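Long-range contact in putative oxidoreductase (Klebsiella pneumoniae subsp. pneumoniae MGH 78578, PDB 3E82), which is a putative oxidoreductase of the Gfo/Idh/MocA family, probably using a nicotinamide dinucleotide cofactor bound by its Rossmann domain: residues Leu205-Val217 / Lys225-Gly237. Sequence-based numbering, arbitrary orientation.
Sequences LRDGAEINDWAHV and KVILHCSMLVAGG
H229 turns the edge of its imidazole onto the face of the W214 indole, a T-shaped pair made between neighbouring strands of one sheet. The five-membered ring of W214 and the H229 ring have centroids 4.8 Å apart and planes at 86°, and the closest atoms are W214 NE1 and H229 CE1 at 3.4 Å. W214 leaves its strand with CG anti to the backbone N (chi1 -173°), and H229 does the same, which carries the rings toward each other. H216 lies rim to rim with H229, extending the aromatic cluster, and I227 CG2 packs against H216 NE2 at 3.6 Å. The second subunit adds to this face: its H216 meets H216 here, and its H150 meets both W214 and H229.

Beneath the rings the strands run antiparallel, at 176°. A215 pairs with C230 and V217 with L228 through two-way backbone hydrogen bonds, that from L228 N to V217 O being straight at 2.8 Å. These four side chains point to the sheet face opposite the rings, where C230 and V217 touch helix 176-192. Past the strands, M232 N donates to D213 O at 3.0 Å.

There the D213 carboxylate organises the preceding loop. OD1 accepts L205 N on its syn side; OD2 takes R206 N syn and R206 NE anti, both from the same face, the latter a salt bridge at 3.0 Å. This holds the guanidinium with one face under CB of selenomethionine M232, offset toward the rim; R206 NH1 reaches R159 O beyond. R206 CG also rests on L233 CG. S231 OG accepts from L233 N, closing an ST turn, and D213 with W214 forms a classic bulge opposite A203 of strand 197-203. Strands 214-220 and 225-231 form a beta hairpin in the mixed sheet of the C-terminal alpha/beta domain of Gfo/Idh/MocA proteins, its aromatic face at the subunit interface.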
ATOM      1  N   LEU B 205       4.684 -10.577 -11.858  1.00 27.52           N
ATOM      2  CA  LEU B 205       5.467 -11.305 -10.861  1.00 28.94           C
ATOM      3  C   LEU B 205       5.289 -12.824 -10.817  1.00 30.41           C
ATOM      4  O   LEU B 205       6.200 -13.542 -10.407  1.00 31.16           O
ATOM      5  CB  LEU B 205       5.179 -10.726  -9.472  1.00 25.91           C
ATOM      6  CG  LEU B 205       5.351  -9.208  -9.318  1.00 26.36           C
ATOM      7  CD1 LEU B 205       4.952  -8.795  -7.908  1.00 25.13           C
ATOM      8  CD2 LEU B 205       6.799  -8.815  -9.609  1.00 23.10           C
ATOM      9  N   ARG B 206       4.127 -13.325 -11.211  1.00 32.00           N
ATOM     10  CA  ARG B 206       3.930 -14.771 -11.179  1.00 34.00           C
ATOM     11  C   ARG B 206       4.866 -15.466 -12.156  1.00 36.20           C
ATOM     12  O   ARG B 206       5.150 -14.954 -13.240  1.00 34.48           O
ATOM     13  CB  ARG B 206       2.483 -15.141 -11.510  1.00 33.41           C
ATOM     14  CG  ARG B 206       1.509 -14.917 -10.366  1.00 32.87           C
ATOM     15  CD  ARG B 206       0.100 -15.207 -10.806  1.00 30.04           C
ATOM     16  NE  ARG B 206      -0.242 -14.457 -12.007  1.00 27.94           N
ATOM     17  CZ  ARG B 206      -1.355 -14.643 -12.706  1.00 27.76           C
ATOM     18  NH1 ARG B 206      -2.237 -15.558 -12.319  1.00 27.05           N
ATOM     19  NH2 ARG B 206      -1.585 -13.918 -13.793  1.00 27.27           N
ATOM     20  N   ASP B 207       5.353 -16.631 -11.745  1.00 39.09           N
ATOM     21  CA  ASP B 207       6.249 -17.428 -12.566  1.00 42.04           C
ATOM     22  C   ASP B 207       5.438 -17.932 -13.760  1.00 42.01           C
ATOM     23  O   ASP B 207       4.448 -18.648 -13.589  1.00 42.29           O
ATOM     24  CB  ASP B 207       6.785 -18.604 -11.741  1.00 45.35           C
ATOM     25  CG  ASP B 207       7.941 -19.322 -12.419  1.00 50.11           C
ATOM     26  OD1 ASP B 207       8.946 -18.652 -12.749  1.00 52.98           O
ATOM     27  OD2 ASP B 207       7.849 -20.556 -12.614  1.00 52.46           O
ATOM     28  N   GLY B 208       5.846 -17.535 -14.962  1.00 42.28           N
ATOM     29  CA  GLY B 208       5.142 -17.963 -16.159  1.00 43.86           C
ATOM     30  C   GLY B 208       4.107 -16.976 -16.678  1.00 44.27           C
ATOM     31  O   GLY B 208       3.565 -17.161 -17.767  1.00 44.77           O
ATOM     32  N   ALA B 209       3.825 -15.928 -15.910  1.00 43.44           N
ATOM     33  CA  ALA B 209       2.846 -14.933 -16.335  1.00 42.96           C
ATOM     34  C   ALA B 209       3.393 -14.102 -17.489  1.00 41.83           C
ATOM     35  O   ALA B 209       4.602 -13.917 -17.615  1.00 41.24           O
ATOM     36  CB  ALA B 209       2.477 -14.024 -15.165  1.00 43.63           C
ATOM     37  N   GLU B 210       2.497 -13.606 -18.335  1.00 41.93           N
ATOM     38  CA  GLU B 210       2.905 -12.798 -19.474  1.00 42.05           C
ATOM     39  C   GLU B 210       2.217 -11.443 -19.482  1.00 40.03           C
ATOM     40  O   GLU B 210       2.470 -10.617 -20.359  1.00 39.92           O
ATOM     41  CB  GLU B 210       2.612 -13.544 -20.778  1.00 44.81           C
ATOM     42  CG  GLU B 210       3.331 -14.881 -20.873  1.00 50.16           C
ATOM     43  CD  GLU B 210       3.506 -15.352 -22.305  1.00 53.79           C
ATOM     44  OE1 GLU B 210       4.099 -14.592 -23.110  1.00 55.43           O
ATOM     45  OE2 GLU B 210       3.062 -16.479 -22.621  1.00 53.58           O
ATOM     46  N   ILE B 211       1.346 -11.221 -18.503  1.00 37.52           N
ATOM     47  CA  ILE B 211       0.617  -9.961 -18.381  1.00 36.07           C
ATOM     48  C   ILE B 211       0.760  -9.500 -16.938  1.00 32.92           C
ATOM     49  O   ILE B 211       0.912 -10.330 -16.042  1.00 32.17           O
ATOM     50  CB  ILE B 211      -0.893 -10.140 -18.656  1.00 37.90           C
ATOM     51  CG1 ILE B 211      -1.140 -11.436 -19.427  1.00 41.22           C
ATOM     52  CG2 ILE B 211      -1.415  -8.946 -19.435  1.00 37.72           C
ATOM     53  CD1 ILE B 211      -2.617 -11.766 -19.619  1.00 44.97           C
ATOM     54  N   ASN B 212       0.695  -8.192 -16.702  1.00 30.27           N
ATOM     55  CA  ASN B 212       0.824  -7.686 -15.337  1.00 27.59           C
ATOM     56  C   ASN B 212      -0.181  -8.360 -14.414  1.00 26.59           C
ATOM     57  O   ASN B 212      -1.348  -8.536 -14.771  1.00 26.99           O
ATOM     58  CB  ASN B 212       0.677  -6.146 -15.298  1.00 27.87           C
ATOM     59  CG  ASN B 212      -0.768  -5.653 -15.472  1.00 28.46           C
ATOM     60  OD1 ASN B 212      -1.583  -5.741 -14.553  1.00 28.63           O
ATOM     61  ND2 ASN B 212      -1.075  -5.108 -16.650  1.00 27.29           N
ATOM     62  N   ASP B 213       0.287  -8.771 -13.238  1.00 26.22           N
ATOM     63  CA  ASP B 213      -0.563  -9.427 -12.246  1.00 24.44           C
ATOM     64  C   ASP B 213      -0.385  -8.772 -10.875  1.00 23.05           C
ATOM     65  O   ASP B 213      -0.796  -9.318  -9.855  1.00 20.99           O
ATOM     66  CB  ASP B 213      -0.226 -10.922 -12.143  1.00 25.05           C
ATOM     67  CG  ASP B 213       1.261 -11.176 -11.965  1.00 27.33           C
ATOM     68  OD1 ASP B 213       1.971 -10.291 -11.438  1.00 28.73           O
ATOM     69  OD2 ASP B 213       1.723 -12.270 -12.343  1.00 28.97           O
ATOM     70  N   TRP B 214       0.245  -7.604 -10.867  1.00 20.74           N
ATOM     71  CA  TRP B 214       0.471  -6.856  -9.641  1.00 20.45           C
ATOM     72  C   TRP B 214       0.415  -5.390 -10.032  1.00 19.78           C
ATOM     73  O   TRP B 214       1.184  -4.934 -10.881  1.00 20.11           O
ATOM     74  CB  TRP B 214       1.848  -7.184  -9.062  1.00 18.28           C
ATOM     75  CG  TRP B 214       2.126  -6.597  -7.697  1.00 16.79           C
ATOM     76  CD1 TRP B 214       1.930  -7.207  -6.483  1.00 16.00           C
ATOM     77  CD2 TRP B 214       2.740  -5.335  -7.416  1.00 15.88           C
ATOM     78  NE1 TRP B 214       2.398  -6.406  -5.470  1.00 14.78           N
ATOM     79  CE2 TRP B 214       2.900  -5.251  -6.013  1.00 16.46           C
ATOM     80  CE3 TRP B 214       3.175  -4.267  -8.212  1.00 12.98           C
ATOM     81  CZ2 TRP B 214       3.480  -4.142  -5.391  1.00 15.04           C
ATOM     82  CZ3 TRP B 214       3.751  -3.162  -7.593  1.00 14.44           C
ATOM     83  CH2 TRP B 214       3.898  -3.111  -6.195  1.00 15.45           C
ATOM     84  N   ALA B 215      -0.507  -4.656  -9.428  1.00 18.59           N
ATOM     85  CA  ALA B 215      -0.641  -3.243  -9.733  1.00 17.85           C
ATOM     86  C   ALA B 215      -0.829  -2.491  -8.437  1.00 16.85           C
ATOM     87  O   ALA B 215      -1.742  -2.769  -7.658  1.00 17.63           O
ATOM     88  CB  ALA B 215      -1.820  -3.010 -10.660  1.00 18.00           C
ATOM     89  N   HIS B 216       0.057  -1.536  -8.213  1.00 17.04           N
ATOM     90  CA  HIS B 216       0.016  -0.730  -7.018  1.00 15.29           C
ATOM     91  C   HIS B 216      -0.006   0.715  -7.478  1.00 15.75           C
ATOM     92  O   HIS B 216       1.007   1.246  -7.935  1.00 16.83           O
ATOM     93  CB  HIS B 216       1.250  -1.023  -6.181  1.00 14.80           C
ATOM     94  CG  HIS B 216       1.147  -0.516  -4.784  1.00 13.57           C
ATOM     95  ND1 HIS B 216       1.831   0.594  -4.348  1.00 16.37           N
ATOM     96  CD2 HIS B 216       0.376  -0.917  -3.749  1.00 11.67           C
ATOM     97  CE1 HIS B 216       1.482   0.858  -3.103  1.00 13.42           C
ATOM     98  NE2 HIS B 216       0.600  -0.043  -2.715  1.00 16.27           N
ATOM     99  N   VAL B 217      -1.168   1.348  -7.343  1.00 15.25           N
ATOM    100  CA  VAL B 217      -1.364   2.720  -7.792  1.00 15.06           C
ATOM    101  C   VAL B 217      -1.789   3.668  -6.684  1.00 14.99           C
ATOM    102  O   VAL B 217      -2.677   3.355  -5.894  1.00 16.71           O
ATOM    103  CB  VAL B 217      -2.429   2.759  -8.901  1.00 14.99           C
ATOM    104  CG1 VAL B 217      -2.702   4.194  -9.333  1.00 12.90           C
ATOM    105  CG2 VAL B 217      -1.967   1.898 -10.075  1.00 15.92           C
ATOM    106  N   LYS B 225      -4.356  10.524   0.883  1.00 18.37           N
ATOM    107  CA  LYS B 225      -3.838   9.569  -0.088  1.00 16.60           C
ATOM    108  C   LYS B 225      -4.807   8.433  -0.376  1.00 18.12           C
ATOM    109  O   LYS B 225      -5.548   7.981   0.503  1.00 16.35           O
ATOM    110  CB  LYS B 225      -2.519   8.971   0.425  1.00 18.92           C
ATOM    111  CG  LYS B 225      -1.426   9.991   0.746  1.00 16.37           C
ATOM    112  CD  LYS B 225      -0.909  10.679  -0.520  1.00 18.87           C
ATOM    113  CE  LYS B 225       0.215  11.666  -0.191  1.00 18.77           C
ATOM    114  NZ  LYS B 225       0.769  12.348  -1.390  1.00 15.50           N
ATOM    115  N   VAL B 226      -4.783   7.971  -1.620  1.00 17.26           N
ATOM    116  CA  VAL B 226      -5.620   6.865  -2.054  1.00 16.97           C
ATOM    117  C   VAL B 226      -4.709   5.808  -2.663  1.00 18.18           C
ATOM    118  O   VAL B 226      -3.900   6.095  -3.551  1.00 17.34           O
ATOM    119  CB  VAL B 226      -6.661   7.321  -3.105  1.00 18.55           C
ATOM    120  CG1 VAL B 226      -7.240   6.103  -3.840  1.00 17.99           C
ATOM    121  CG2 VAL B 226      -7.791   8.095  -2.409  1.00 14.57           C
ATOM    122  N   ILE B 227      -4.825   4.587  -2.158  1.00 17.94           N
ATOM    123  CA  ILE B 227      -4.027   3.479  -2.652  1.00 17.95           C
ATOM    124  C   ILE B 227      -4.947   2.407  -3.227  1.00 18.62           C
ATOM    125  O   ILE B 227      -5.846   1.912  -2.539  1.00 16.81           O
ATOM    126  CB  ILE B 227      -3.175   2.853  -1.528  1.00 19.97           C
ATOM    127  CG1 ILE B 227      -2.120   3.855  -1.055  1.00 19.35           C
ATOM    128  CG2 ILE B 227      -2.498   1.588  -2.034  1.00 18.80           C
ATOM    129  CD1 ILE B 227      -1.262   3.334   0.099  1.00 22.67           C
ATOM    130  N   LEU B 228      -4.721   2.068  -4.493  1.00 18.18           N
ATOM    131  CA  LEU B 228      -5.508   1.050  -5.181  1.00 18.57           C
ATOM    132  C   LEU B 228      -4.529  -0.074  -5.469  1.00 18.10           C
ATOM    133  O   LEU B 228      -3.473   0.159  -6.062  1.00 18.19           O
ATOM    134  CB  LEU B 228      -6.078   1.618  -6.483  1.00 16.63           C
ATOM    135  CG  LEU B 228      -6.855   2.936  -6.371  1.00 15.56           C
ATOM    136  CD1 LEU B 228      -7.423   3.299  -7.748  1.00 12.13           C
ATOM    137  CD2 LEU B 228      -7.990   2.810  -5.351  1.00 11.75           C
ATOM    138  N   HIS B 229      -4.867  -1.288  -5.048  1.00 19.06           N
ATOM    139  CA  HIS B 229      -3.955  -2.417  -5.222  1.00 19.25           C
ATOM    140  C   HIS B 229      -4.619  -3.672  -5.786  1.00 19.06           C
ATOM    141  O   HIS B 229      -5.650  -4.118  -5.288  1.00 17.85           O
ATOM    142  CB  HIS B 229      -3.300  -2.749  -3.873  1.00 20.19           C
ATOM    143  CG  HIS B 229      -2.203  -3.765  -3.960  1.00 20.95           C
ATOM    144  ND1 HIS B 229      -0.894  -3.425  -4.228  1.00 20.50           N
ATOM    145  CD2 HIS B 229      -2.230  -5.117  -3.870  1.00 19.13           C
ATOM    146  CE1 HIS B 229      -0.162  -4.524  -4.303  1.00 19.84           C
ATOM    147  NE2 HIS B 229      -0.949  -5.564  -4.089  1.00 19.41           N
ATOM    148  N   CYS B 230      -3.995  -4.230  -6.821  1.00 19.88           N
ATOM    149  CA  CYS B 230      -4.466  -5.446  -7.488  1.00 22.97           C
ATOM    150  C   CYS B 230      -3.349  -6.490  -7.510  1.00 21.38           C
ATOM    151  O   CYS B 230      -2.197  -6.157  -7.776  1.00 21.96           O
ATOM    152  CB  CYS B 230      -4.854  -5.141  -8.941  1.00 23.17           C
ATOM    153  SG  CYS B 230      -6.183  -3.970  -9.147  1.00 30.39           S
ATOM    154  N   SER B 231      -3.683  -7.748  -7.234  1.00 21.29           N
ATOM    155  CA  SER B 231      -2.684  -8.817  -7.279  1.00 23.78           C
ATOM    156  C   SER B 231      -3.311 -10.194  -7.446  1.00 22.55           C
ATOM    157  O   SER B 231      -4.360 -10.465  -6.887  1.00 22.00           O
ATOM    158  CB  SER B 231      -1.822  -8.833  -6.011  1.00 22.80           C
ATOM    159  OG  SER B 231      -0.896  -9.912  -6.072  1.00 20.85           O
HETATM  160  N   MSE B 232      -2.656 -11.056  -8.213  1.00 24.55           N
HETATM  161  CA  MSE B 232      -3.141 -12.414  -8.437  1.00 27.48           C
HETATM  162  C   MSE B 232      -2.462 -13.395  -7.477  1.00 28.00           C
HETATM  163  O   MSE B 232      -2.709 -14.599  -7.532  1.00 28.16           O
HETATM  164  CB  MSE B 232      -2.865 -12.844  -9.882  1.00 30.59           C
HETATM  165  CG  MSE B 232      -3.617 -12.023 -10.917  1.00 37.37           C
HETATM  166 SE   MSE B 232      -5.523 -12.255 -10.709  1.00 47.13          SE
HETATM  167  CE  MSE B 232      -5.866 -13.317 -12.302  1.00 47.17           C
ATOM    168  N   LEU B 233      -1.605 -12.886  -6.598  1.00 26.75           N
ATOM    169  CA  LEU B 233      -0.920 -13.758  -5.649  1.00 27.02           C
ATOM    170  C   LEU B 233      -1.061 -13.360  -4.197  1.00 24.04           C
ATOM    171  O   LEU B 233      -0.104 -12.914  -3.568  1.00 24.78           O
ATOM    172  CB  LEU B 233       0.564 -13.868  -5.984  1.00 28.91           C
ATOM    173  CG  LEU B 233       0.948 -14.991  -6.945  1.00 33.18           C
ATOM    174  CD1 LEU B 233       2.452 -15.127  -6.942  1.00 34.42           C
ATOM    175  CD2 LEU B 233       0.301 -16.307  -6.518  1.00 34.31           C
ATOM    176  N   VAL B 234      -2.261 -13.532  -3.664  1.00 24.14           N
ATOM    177  CA  VAL B 234      -2.530 -13.209  -2.273  1.00 23.51           C
ATOM    178  C   VAL B 234      -3.308 -14.373  -1.678  1.00 24.55           C
ATOM    179  O   VAL B 234      -4.526 -14.455  -1.825  1.00 26.24           O
ATOM    180  CB  VAL B 234      -3.365 -11.911  -2.141  1.00 22.89           C
ATOM    181  CG1 VAL B 234      -3.659 -11.623  -0.670  1.00 21.91           C
ATOM    182  CG2 VAL B 234      -2.611 -10.744  -2.759  1.00 19.57           C
ATOM    183  N   ALA B 235      -2.597 -15.281  -1.019  1.00 24.71           N
ATOM    184  CA  ALA B 235      -3.225 -16.445  -0.408  1.00 25.52           C
ATOM    185  C   ALA B 235      -4.123 -16.023   0.742  1.00 26.54           C
ATOM    186  O   ALA B 235      -5.091 -16.710   1.058  1.00 28.85           O
ATOM    187  CB  ALA B 235      -2.164 -17.423   0.086  1.00 26.15           C
ATOM    188  N   GLY B 236      -3.800 -14.888   1.362  1.00 26.69           N
ATOM    189  CA  GLY B 236      -4.593 -14.384   2.470  1.00 25.09           C
ATOM    190  C   GLY B 236      -3.955 -13.182   3.147  1.00 25.98           C
ATOM    191  O   GLY B 236      -2.830 -12.813   2.826  1.00 24.28           O
ATOM    192  N   GLY B 237      -4.678 -12.548   4.063  1.00 26.17           N
ATOM    193  CA  GLY B 237      -4.114 -11.412   4.770  1.00 28.06           C
ATOM    194  C   GLY B 237      -4.505 -10.000   4.361  1.00 28.66           C
ATOM    195  O   GLY B 237      -4.215  -9.054   5.096  1.00 29.06           O
TER
HETATM  196  O   HOH W   1       1.411 -10.763  -8.561  1.00 28.18           O